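Side-chain contact in IWS1 (Encephalitozoon cuniculi, PDB 2XPP), which probably acts as a transcription factor regulating RNA polymerase II transcription, perhaps at steps during and after recruitment of the TATA-binding protein: residues A[85-88]-A[89-92]. Numbering follows the deposited sequence.
Sequences KRLL and DVLK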
ATOM      1  N   LYS A  85      -5.741  -3.332  -7.927  1.00 13.69           N
ATOM      2  CA  LYS A  85      -6.368  -2.155  -8.571  1.00 14.87           C
ATOM      3  C   LYS A  85      -7.061  -1.276  -7.550  1.00 15.97           C
ATOM      4  O   LYS A  85      -6.867  -0.036  -7.539  1.00 16.51           O
ATOM      5  CB  LYS A  85      -7.370  -2.602  -9.618  1.00 16.05           C
ATOM      6  CG  LYS A  85      -6.648  -3.095 -10.815  1.00 16.87           C
ATOM      7  CD  LYS A  85      -7.664  -3.485 -11.851  1.00 21.30           C
ATOM      8  CE  LYS A  85      -6.922  -3.787 -13.108  1.00 29.01           C
ATOM      9  NZ  LYS A  85      -7.895  -4.122 -14.180  1.00 33.65           N
ATOM     10  N   ARG A  86      -7.858  -1.887  -6.689  1.00 15.64           N
ATOM     11  CA  ARG A  86      -8.691  -1.086  -5.804  1.00 17.06           C
ATOM     12  C   ARG A  86      -7.870  -0.314  -4.753  1.00 14.66           C
ATOM     13  O   ARG A  86      -8.163   0.844  -4.504  1.00 15.82           O
ATOM     14  CB  ARG A  86      -9.677  -1.961  -5.108  1.00 18.26           C
ATOM     15  CG  ARG A  86     -10.610  -1.158  -4.264  1.00 22.11           C
ATOM     16  CD  ARG A  86     -11.613  -0.360  -5.145  1.00 28.43           C
ATOM     17  NE  ARG A  86     -12.524   0.337  -4.255  1.00 32.17           N
ATOM     18  CZ  ARG A  86     -13.028   1.547  -4.437  1.00 34.94           C
ATOM     19  NH1 ARG A  86     -12.728   2.250  -5.527  1.00 39.26           N
ATOM     20  NH2 ARG A  86     -13.835   2.048  -3.515  1.00 33.85           N
ATOM     21  N   LEU A  87      -6.849  -0.952  -4.203  1.00 14.78           N
ATOM     22  CA  LEU A  87      -5.964  -0.282  -3.229  1.00 13.96           C
ATOM     23  C   LEU A  87      -5.132   0.806  -3.872  1.00 13.27           C
ATOM     24  O   LEU A  87      -4.869   1.808  -3.224  1.00 13.00           O
ATOM     25  CB  LEU A  87      -5.110  -1.236  -2.389  1.00 12.61           C
ATOM     26  CG  LEU A  87      -5.998  -2.059  -1.424  1.00 13.90           C
ATOM     27  CD1 LEU A  87      -5.053  -2.960  -0.639  1.00 13.22           C
ATOM     28  CD2 LEU A  87      -6.828  -1.173  -0.488  1.00 16.43           C
ATOM     29  N   LEU A  88      -4.700   0.643  -5.118  1.00 13.89           N
ATOM     30  CA  LEU A  88      -3.961   1.736  -5.763  1.00 13.70           C
ATOM     31  C   LEU A  88      -4.935   2.903  -5.965  1.00 14.72           C
ATOM     32  O   LEU A  88      -4.550   4.050  -5.831  1.00 14.23           O
ATOM     33  CB  LEU A  88      -3.388   1.338  -7.131  1.00 14.74           C
ATOM     34  CG  LEU A  88      -2.166   0.404  -7.047  1.00 16.00           C
ATOM     35  CD1 LEU A  88      -1.696   0.168  -8.456  1.00 18.95           C
ATOM     36  CD2 LEU A  88      -1.003   0.930  -6.185  1.00 22.17           C
ATOM     37  N   ASP A  89      -6.193   2.600  -6.310  1.00 16.27           N
ATOM     38  CA  ASP A  89      -7.226   3.658  -6.451  1.00 18.96           C
ATOM     39  C   ASP A  89      -7.415   4.418  -5.127  1.00 18.74           C
ATOM     40  O   ASP A  89      -7.527   5.678  -5.140  1.00 18.85           O
ATOM     41  CB  ASP A  89      -8.554   3.018  -6.891  1.00 21.15           C
ATOM     42  CG  ASP A  89      -9.695   4.017  -7.038  1.00 31.50           C
ATOM     43  OD1 ASP A  89      -9.494   5.120  -7.618  1.00 40.38           O
ATOM     44  OD2 ASP A  89     -10.823   3.653  -6.604  1.00 40.55           O
ATOM     45  N   VAL A  90      -7.542   3.680  -4.025  1.00 15.67           N
ATOM     46  CA  VAL A  90      -7.600   4.272  -2.671  1.00 16.36           C
ATOM     47  C   VAL A  90      -6.417   5.248  -2.396  1.00 15.69           C
ATOM     48  O   VAL A  90      -6.639   6.411  -2.028  1.00 15.94           O
ATOM     49  CB  VAL A  90      -7.675   3.199  -1.566  1.00 15.40           C
ATOM     50  CG1 VAL A  90      -7.418   3.797  -0.149  1.00 17.33           C
ATOM     51  CG2 VAL A  90      -9.063   2.528  -1.590  1.00 18.41           C
ATOM     52  N   LEU A  91      -5.199   4.746  -2.585  1.00 13.99           N
ATOM     53  CA  LEU A  91      -3.978   5.535  -2.333  1.00 12.75           C
ATOM     54  C   LEU A  91      -3.968   6.849  -3.129  1.00 14.44           C
ATOM     55  O   LEU A  91      -3.529   7.878  -2.613  1.00 14.87           O
ATOM     56  CB  LEU A  91      -2.759   4.682  -2.684  1.00 12.21           C
ATOM     57  CG  LEU A  91      -2.482   3.560  -1.689  1.00 10.67           C
ATOM     58  CD1 LEU A  91      -1.463   2.675  -2.257  1.00 11.14           C
ATOM     59  CD2 LEU A  91      -2.008   4.086  -0.317  1.00 12.11           C
ATOM     60  N   LYS A  92      -4.493   6.817  -4.351  1.00 15.11           N
ATOM     61  CA  LYS A  92      -4.479   7.982  -5.235  1.00 16.96           C
ATOM     62  C   LYS A  92      -5.310   9.118  -4.636  1.00 17.39           C
ATOM     63  O   LYS A  92      -5.043  10.330  -4.892  1.00 18.92           O
ATOM     64  CB  LYS A  92      -5.062   7.619  -6.618  1.00 19.44           C
ATOM     65  CG  LYS A  92      -5.044   8.726  -7.580  1.00 25.88           C
ATOM     66  CD  LYS A  92      -5.405   8.156  -8.939  1.00 31.42           C
ATOM     67  CE  LYS A  92      -6.323   9.062  -9.704  1.00 36.57           C
ATOM     68  NZ  LYS A  92      -6.615   8.411 -11.020  1.00 39.67           N
TER
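R86 and D89 form an i to i+3 salt bridge along helix 81-92, with NH1 of R86 2.6 Å from OD2 of D89. OD2 approaches the guanidinium obliquely; the guanidinium and carboxylate planes stand 41° apart, and one nitrogen meets one oxygen instead of a flat two-pronged pair. R86 leaves the helix with CG anti to the backbone N (chi1 -176°), and a bend at chi2 (72°) brings its end back toward the following turn, where D89, its CG likewise anti to the backbone N (chi1 179°), presents OD2. On another side of the helix, CD2 of L88 lies 4.3 Å from CD1 of L91, and both leucines rest against L130 of helix 121-138. The backbone stays regularly helical through the contact, V90 N bonding to R86 O at 2.9 Å and L91 N to L87 O at 3.0 Å.

Partners on helix 36-48 also hold the guanidinium: NH2 of R86 forms a salt bridge with D46, and NE a hydrogen bond with S45. L87 and V90 pack on L48 of that same helix. Within this TFIIS N-terminal-type helical bundle, R86 thus links two helices as well as two turns. With one guanidinium shared between two carboxylates, the site probably favours the ionised forms of D46 and D89.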